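Local coordinates for tail fiber protein (Acinetobacter phage AM24, PDB 5W5P), which probably binds and degrades the capsular polysaccharide of its Acinetobacter host, as a trimeric tailspike on the phage tail, at residues L202-G207 with S218-G223; T179-S184 with L208-D213. One frame throughout, in Å; residues are numbered along the deposited sequence.

Interaction 1: residues L202-G207 with S218-G223; sequences LEIGRG and SVVVNG
Ile204 meets Val220 and Val221 through a single methyl group, a compact example of two faces of a beta coil, here joined through side chains, with no backbone bond between the two segments. CD1 of Ile204 lies 3.8 Å from CG2 of Val221 and 3.9 Å from CG1 of Val220, and so rests against one branch of each valine. The isoleucine is fully extended: CG1 stands opposite the backbone N (chi1 169°) and CD1 continues outward (chi2 173°), which carries the methyl across a gap of 9.1 Å between CA of Ile204 and CA of Val221. The Ile204 and Val221 side chains run past each other in opposite directions, whereas Val220 comes in at a slant. Two consecutive valines can both point at the isoleucine because the chain turns a corner at Val220. Around this tight centre, Met231 packs against both Ile204 and Val221, and Ile166 supports Ile204 from the neighbouring strand.

Away from the methyl the contact soon becomes loose. Leu202 points the same way, yet its CD2 stops 5.2 Å short of CG2 of Val221. The edges are polar: Asn222, partly exposed, turns from the isoleucine and bonds through OD1 to the backbone N of Asp224. Glu203 likewise leaves the apolar side, its OE1 hydrogen-bonded to Asn230 and to His266 of the second subunit, while partly exposed Arg206 packs on Lys232 of the third subunit. With Ile204 and the valines turned inward, and Glu203 and Arg206 facing the neighbouring subunits, and with strand 199-204 paired in parallel to strands 164-169 and 229-232, the arrangement is that of the interior of a parallel beta-helix, the fold common among trimeric phage tailspikes.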
ATOM      1  N   LEU A 202      -6.176   1.793  21.867  1.00 34.56           N
ATOM      2  CA  LEU A 202      -6.103   0.437  22.389  1.00 37.00           C
ATOM      3  C   LEU A 202      -5.290  -0.438  21.448  1.00 38.14           C
ATOM      4  O   LEU A 202      -5.565  -0.480  20.246  1.00 41.08           O
ATOM      5  CB  LEU A 202      -7.509  -0.150  22.567  1.00 38.80           C
ATOM      6  CG  LEU A 202      -7.625  -1.658  22.804  1.00 36.87           C
ATOM      7  CD1 LEU A 202      -6.935  -2.038  24.102  1.00 36.04           C
ATOM      8  CD2 LEU A 202      -9.083  -2.082  22.819  1.00 34.33           C
ATOM      9  N   GLU A 203      -4.298  -1.132  21.990  1.00 36.96           N
ATOM     10  CA  GLU A 203      -3.603  -2.204  21.287  1.00 37.23           C
ATOM     11  C   GLU A 203      -4.062  -3.534  21.870  1.00 38.17           C
ATOM     12  O   GLU A 203      -3.992  -3.736  23.085  1.00 40.04           O
ATOM     13  CB  GLU A 203      -2.084  -2.063  21.413  1.00 34.23           C
ATOM     14  CG  GLU A 203      -1.568  -0.636  21.257  1.00 37.02           C
ATOM     15  CD  GLU A 203      -1.319  -0.260  19.808  1.00 43.80           C
ATOM     16  OE1 GLU A 203      -1.955   0.694  19.319  1.00 47.41           O
ATOM     17  OE2 GLU A 203      -0.495  -0.926  19.149  1.00 49.11           O
ATOM     18  N   ILE A 204      -4.546  -4.436  21.019  1.00 36.23           N
ATOM     19  CA  ILE A 204      -5.116  -5.687  21.507  1.00 37.81           C
ATOM     20  C   ILE A 204      -4.694  -6.825  20.593  1.00 46.86           C
ATOM     21  O   ILE A 204      -4.741  -6.691  19.365  1.00 50.19           O
ATOM     22  CB  ILE A 204      -6.652  -5.611  21.607  1.00 38.13           C
ATOM     23  CG1 ILE A 204      -7.251  -6.993  21.856  1.00 35.55           C
ATOM     24  CG2 ILE A 204      -7.248  -4.989  20.344  1.00 40.07           C
ATOM     25  CD1 ILE A 204      -8.735  -6.949  22.137  1.00 34.17           C
ATOM     26  N   GLY A 205      -4.254  -7.932  21.192  1.00 33.83           N
ATOM     27  CA  GLY A 205      -4.072  -9.188  20.493  1.00 33.90           C
ATOM     28  C   GLY A 205      -2.660  -9.734  20.492  1.00 37.72           C
ATOM     29  O   GLY A 205      -2.483 -10.943  20.273  1.00 38.85           O
ATOM     30  N   ARG A 206      -1.647  -8.901  20.716  1.00 34.15           N
ATOM     31  CA  ARG A 206      -0.264  -9.376  20.720  1.00 40.99           C
ATOM     32  C   ARG A 206      -0.092 -10.538  21.697  1.00 40.71           C
ATOM     33  O   ARG A 206      -0.312 -10.385  22.903  1.00 38.43           O
ATOM     34  CB  ARG A 206       0.683  -8.230  21.079  1.00 40.88           C
ATOM     35  CG  ARG A 206       2.164  -8.540  20.879  1.00 45.81           C
ATOM     36  CD  ARG A 206       2.511  -8.653  19.403  1.00 53.10           C
ATOM     37  NE  ARG A 206       2.193  -7.426  18.675  1.00 59.14           N
ATOM     38  CZ  ARG A 206       2.260  -7.298  17.353  1.00 60.02           C
ATOM     39  NH1 ARG A 206       2.635  -8.328  16.606  1.00 54.50           N
ATOM     40  NH2 ARG A 206       1.952  -6.141  16.778  1.00 64.71           N
ATOM     41  N   GLY A 207       0.276 -11.705  21.169  1.00 42.44           N
ATOM     42  CA  GLY A 207       0.523 -12.868  22.002  1.00 39.64           C
ATOM     43  C   GLY A 207      -0.704 -13.496  22.623  1.00 40.79           C
ATOM     44  O   GLY A 207      -0.585 -14.170  23.653  1.00 40.53           O
ATOM     45  N   SER A 218     -19.476 -15.195  20.072  1.00 43.53           N
ATOM     46  CA  SER A 218     -18.200 -14.743  20.622  1.00 42.41           C
ATOM     47  C   SER A 218     -17.745 -13.512  19.853  1.00 44.28           C
ATOM     48  O   SER A 218     -17.417 -13.600  18.666  1.00 45.43           O
ATOM     49  CB  SER A 218     -17.142 -15.839  20.547  1.00 45.57           C
ATOM     50  OG  SER A 218     -17.054 -16.387  19.243  1.00 47.47           O
ATOM     51  N   VAL A 219     -17.708 -12.371  20.530  1.00 48.38           N
ATOM     52  CA  VAL A 219     -17.241 -11.112  19.964  1.00 37.25           C
ATOM     53  C   VAL A 219     -16.154 -10.572  20.880  1.00 36.83           C
ATOM     54  O   VAL A 219     -16.323 -10.563  22.103  1.00 40.57           O
ATOM     55  CB  VAL A 219     -18.386 -10.094  19.811  1.00 41.39           C
ATOM     56  CG1 VAL A 219     -17.841  -8.733  19.376  1.00 36.69           C
ATOM     57  CG2 VAL A 219     -19.445 -10.619  18.830  1.00 37.95           C
ATOM     58  N   VAL A 220     -15.035 -10.140  20.296  1.00 37.43           N
ATOM     59  CA  VAL A 220     -13.875  -9.718  21.082  1.00 37.86           C
ATOM     60  C   VAL A 220     -13.974  -8.233  21.408  1.00 41.55           C
ATOM     61  O   VAL A 220     -13.944  -7.841  22.581  1.00 43.99           O
ATOM     62  CB  VAL A 220     -12.555 -10.032  20.354  1.00 38.82           C
ATOM     63  CG1 VAL A 220     -11.359  -9.648  21.224  1.00 34.95           C
ATOM     64  CG2 VAL A 220     -12.497 -11.505  19.972  1.00 42.81           C
ATOM     65  N   VAL A 221     -14.106  -7.396  20.382  1.00 43.70           N
ATOM     66  CA  VAL A 221     -14.116  -5.947  20.540  1.00 42.54           C
ATOM     67  C   VAL A 221     -15.522  -5.429  20.262  1.00 43.61           C
ATOM     68  O   VAL A 221     -16.108  -5.730  19.215  1.00 43.40           O
ATOM     69  CB  VAL A 221     -13.089  -5.276  19.612  1.00 41.56           C
ATOM     70  CG1 VAL A 221     -13.310  -3.766  19.573  1.00 37.61           C
ATOM     71  CG2 VAL A 221     -11.666  -5.599  20.060  1.00 42.90           C
ATOM     72  N   ASN A 222     -16.059  -4.653  21.202  1.00 44.75           N
ATOM     73  CA  ASN A 222     -17.308  -3.925  20.997  1.00 39.99           C
ATOM     74  C   ASN A 222     -16.972  -2.636  20.266  1.00 40.93           C
ATOM     75  O   ASN A 222     -16.496  -1.672  20.871  1.00 44.70           O
ATOM     76  CB  ASN A 222     -18.001  -3.638  22.325  1.00 38.13           C
ATOM     77  CG  ASN A 222     -19.415  -3.115  22.146  1.00 45.18           C
ATOM     78  OD1 ASN A 222     -19.723  -2.437  21.163  1.00 48.62           O
ATOM     79  ND2 ASN A 222     -20.285  -3.428  23.100  1.00 45.90           N
ATOM     80  N   GLY A 223     -17.220  -2.616  18.954  1.00 38.30           N
ATOM     81  CA  GLY A 223     -16.892  -1.455  18.146  1.00 37.28           C
ATOM     82  C   GLY A 223     -17.798  -0.260  18.356  1.00 36.61           C
ATOM     83  O   GLY A 223     -17.488   0.821  17.840  1.00 35.83           O
TER

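Interaction 2: residues T179-S184 with L208-D213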
ATOM      1  N   THR A 179     -21.926  -9.092  22.255  1.00 44.70           N
ATOM      2  CA  THR A 179     -21.650  -7.680  22.013  1.00 47.10           C
ATOM      3  C   THR A 179     -20.172  -7.320  22.042  1.00 46.69           C
ATOM      4  O   THR A 179     -19.785  -6.335  21.410  1.00 37.99           O
ATOM      5  CB  THR A 179     -22.384  -6.808  23.044  1.00 51.38           C
ATOM      6  OG1 THR A 179     -21.866  -7.082  24.352  1.00 52.91           O
ATOM      7  CG2 THR A 179     -23.882  -7.086  23.023  1.00 41.56           C
ATOM      8  N   GLY A 180     -19.340  -8.083  22.750  1.00 45.30           N
ATOM      9  CA  GLY A 180     -17.925  -7.778  22.875  1.00 45.90           C
ATOM     10  C   GLY A 180     -17.416  -7.891  24.301  1.00 47.16           C
ATOM     11  O   GLY A 180     -17.857  -7.138  25.177  1.00 45.86           O
ATOM     12  N   ILE A 181     -16.489  -8.823  24.553  1.00 45.92           N
ATOM     13  CA  ILE A 181     -15.978  -8.998  25.909  1.00 46.01           C
ATOM     14  C   ILE A 181     -15.175  -7.793  26.368  1.00 42.38           C
ATOM     15  O   ILE A 181     -14.953  -7.627  27.574  1.00 48.16           O
ATOM     16  CB  ILE A 181     -15.110 -10.265  26.046  1.00 45.87           C
ATOM     17  CG1 ILE A 181     -14.114 -10.360  24.892  1.00 45.43           C
ATOM     18  CG2 ILE A 181     -15.981 -11.511  26.158  1.00 43.92           C
ATOM     19  CD1 ILE A 181     -12.890 -11.171  25.233  1.00 46.46           C
ATOM     20  N   PHE A 182     -14.721  -6.956  25.445  1.00 38.07           N
ATOM     21  CA  PHE A 182     -14.016  -5.728  25.775  1.00 40.55           C
ATOM     22  C   PHE A 182     -14.813  -4.551  25.238  1.00 46.12           C
ATOM     23  O   PHE A 182     -15.206  -4.539  24.065  1.00 48.13           O
ATOM     24  CB  PHE A 182     -12.595  -5.744  25.209  1.00 39.32           C
ATOM     25  CG  PHE A 182     -11.660  -6.638  25.970  1.00 39.49           C
ATOM     26  CD1 PHE A 182     -11.327  -6.350  27.286  1.00 37.85           C
ATOM     27  CD2 PHE A 182     -11.138  -7.779  25.384  1.00 44.91           C
ATOM     28  CE1 PHE A 182     -10.476  -7.178  28.001  1.00 38.15           C
ATOM     29  CE2 PHE A 182     -10.285  -8.615  26.092  1.00 44.81           C
ATOM     30  CZ  PHE A 182      -9.953  -8.310  27.404  1.00 40.92           C
ATOM     31  N   THR A 183     -15.075  -3.580  26.107  1.00 44.36           N
ATOM     32  CA  THR A 183     -15.841  -2.399  25.741  1.00 39.42           C
ATOM     33  C   THR A 183     -15.337  -1.240  26.591  1.00 41.16           C
ATOM     34  O   THR A 183     -14.326  -1.357  27.289  1.00 42.30           O
ATOM     35  CB  THR A 183     -17.342  -2.660  25.917  1.00 39.55           C
ATOM     36  OG1 THR A 183     -18.087  -1.529  25.453  1.00 43.60           O
ATOM     37  CG2 THR A 183     -17.674  -2.905  27.385  1.00 39.33           C
ATOM     38  N   SER A 184     -16.041  -0.116  26.538  1.00 42.25           N
ATOM     39  CA  SER A 184     -15.710   1.008  27.397  1.00 41.12           C
ATOM     40  C   SER A 184     -16.373   0.829  28.755  1.00 46.22           C
ATOM     41  O   SER A 184     -17.524   0.394  28.846  1.00 44.96           O
ATOM     42  CB  SER A 184     -16.151   2.323  26.761  1.00 39.97           C
ATOM     43  OG  SER A 184     -17.565   2.430  26.756  1.00 42.68           O
ATOM     44  N   LEU A 208      -1.881 -13.299  22.027  1.00 36.94           N
ATOM     45  CA  LEU A 208      -3.138 -13.801  22.565  1.00 37.83           C
ATOM     46  C   LEU A 208      -3.862 -14.640  21.525  1.00 39.24           C
ATOM     47  O   LEU A 208      -3.832 -14.338  20.327  1.00 41.09           O
ATOM     48  CB  LEU A 208      -4.058 -12.661  22.999  1.00 38.45           C
ATOM     49  CG  LEU A 208      -3.767 -11.992  24.334  1.00 40.09           C
ATOM     50  CD1 LEU A 208      -4.754 -10.864  24.551  1.00 35.38           C
ATOM     51  CD2 LEU A 208      -3.829 -13.011  25.467  1.00 36.36           C
ATOM     52  N   ARG A 209      -4.536 -15.684  21.998  1.00 37.57           N
ATOM     53  CA  ARG A 209      -5.346 -16.560  21.156  1.00 38.54           C
ATOM     54  C   ARG A 209      -6.792 -16.444  21.622  1.00 40.63           C
ATOM     55  O   ARG A 209      -7.166 -17.023  22.645  1.00 43.71           O
ATOM     56  CB  ARG A 209      -4.854 -17.999  21.236  1.00 42.87           C
ATOM     57  CG  ARG A 209      -3.435 -18.205  20.739  1.00 43.24           C
ATOM     58  CD  ARG A 209      -2.987 -19.637  20.954  1.00 40.37           C
ATOM     59  NE  ARG A 209      -2.816 -19.943  22.369  1.00 44.23           N
ATOM     60  CZ  ARG A 209      -3.143 -21.104  22.935  1.00 44.94           C
ATOM     61  NH1 ARG A 209      -3.673 -22.077  22.207  1.00 42.70           N
ATOM     62  NH2 ARG A 209      -2.938 -21.291  24.232  1.00 41.73           N
ATOM     63  N   PHE A 210      -7.604 -15.687  20.888  1.00 41.33           N
ATOM     64  CA  PHE A 210      -9.028 -15.591  21.173  1.00 38.60           C
ATOM     65  C   PHE A 210      -9.746 -16.716  20.444  1.00 38.98           C
ATOM     66  O   PHE A 210      -9.521 -16.930  19.252  1.00 44.11           O
ATOM     67  CB  PHE A 210      -9.577 -14.227  20.755  1.00 36.00           C
ATOM     68  CG  PHE A 210      -9.084 -13.090  21.610  1.00 35.67           C
ATOM     69  CD1 PHE A 210      -8.115 -12.215  21.142  1.00 35.06           C
ATOM     70  CD2 PHE A 210      -9.583 -12.906  22.892  1.00 36.06           C
ATOM     71  CE1 PHE A 210      -7.665 -11.161  21.930  1.00 34.88           C
ATOM     72  CE2 PHE A 210      -9.133 -11.869  23.689  1.00 35.85           C
ATOM     73  CZ  PHE A 210      -8.173 -10.994  23.209  1.00 37.84           C
ATOM     74  N   GLN A 211     -10.587 -17.450  21.164  1.00 42.61           N
ATOM     75  CA  GLN A 211     -11.200 -18.650  20.616  1.00 46.88           C
ATOM     76  C   GLN A 211     -12.647 -18.761  21.071  1.00 48.40           C
ATOM     77  O   GLN A 211     -12.962 -18.508  22.238  1.00 48.77           O
ATOM     78  CB  GLN A 211     -10.420 -19.907  21.037  1.00 48.10           C
ATOM     79  CG  GLN A 211     -10.876 -21.191  20.350  1.00 49.23           C
ATOM     80  CD  GLN A 211      -9.861 -22.320  20.472  1.00 49.91           C
ATOM     81  OE1 GLN A 211      -8.687 -22.087  20.765  1.00 48.22           O
ATOM     82  NE2 GLN A 211     -10.314 -23.553  20.246  1.00 49.08           N
ATOM     83  N   GLY A 212     -13.525 -19.130  20.133  1.00 44.82           N
ATOM     84  CA  GLY A 212     -14.892 -19.481  20.441  1.00 41.86           C
ATOM     85  C   GLY A 212     -15.139 -20.948  20.122  1.00 45.54           C
ATOM     86  O   GLY A 212     -14.320 -21.614  19.480  1.00 47.51           O
ATOM     87  N   ASP A 213     -16.284 -21.449  20.586  1.00 48.12           N
ATOM     88  CA  ASP A 213     -16.660 -22.832  20.321  1.00 53.04           C
ATOM     89  C   ASP A 213     -17.400 -23.009  18.999  1.00 57.62           C
ATOM     90  O   ASP A 213     -17.623 -24.149  18.577  1.00 63.40           O
ATOM     91  CB  ASP A 213     -17.518 -23.387  21.467  1.00 53.16           C
ATOM     92  CG  ASP A 213     -18.702 -22.504  21.799  1.00 54.03           C
ATOM     93  OD1 ASP A 213     -18.966 -21.544  21.050  1.00 56.31           O
ATOM     94  OD2 ASP A 213     -19.372 -22.764  22.817  1.00 56.56           O
TER
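Phe210 reaches across to Ile181 and Phe182 with the CE2 corner of its ring, a case of backbones set far apart meeting through long side chains. Its CE2 lies 4.1 Å from CD1 of Ile181 and 4.2 Å from CE2 of Phe182. Seen from the Phe182 ring, that atom sits at the edge, close to the ring plane; seen from Phe210, both partners arrive obliquely. The two ring planes are nearly perpendicular, at about 82°. In Ile181, CG1 lies between the backbone N and the carbonyl carbon (chi1 46°), which, with chi2 extended (155°), brings CD1 to the Phe210 ring.

The next shell holds these groups in place. Phe210 packs on Val173 and meets the ring of Tyr236, while Ile181 rests on Val175 and Phe182 on Ile166. Backbone hydrogen bonds fix 179-184 further out, joining Ile181 to Val151 and Thr183 to Val151. Arg209, beside Phe210 in the chain, points elsewhere and bonds through NE to the carbonyl of Gly170 and through NH1 to that of Asp161 of the third subunit. With only carbon atoms meeting, the contact probably rests on packing and burial of apolar surface, with no charge or hydrogen bond between the two segments.

How the interactions relate
Both interactions are buried and belong to one apolar interior, their centres about 6 Å apart. CD1 of Ile204 in interaction 1 lies 4.1 Å from CD2 of Phe182 in interaction 2, and CG1 of Val220 lies 4.0 Å from CE2 of Phe210. Their segments alternate along the chain, so each link crosses the other. Interaction 1 is wholly aliphatic and buries somewhat more surface; interaction 2 is largely aromatic and spans a wider backbone gap. Backbone polarity is met between 179-184 and 218-223, with Asn222 N 3.0 Å from Phe182 O in a probable hydrogen bond. Arg206 near interaction 1 and Arg209 near interaction 2 both reach the third subunit.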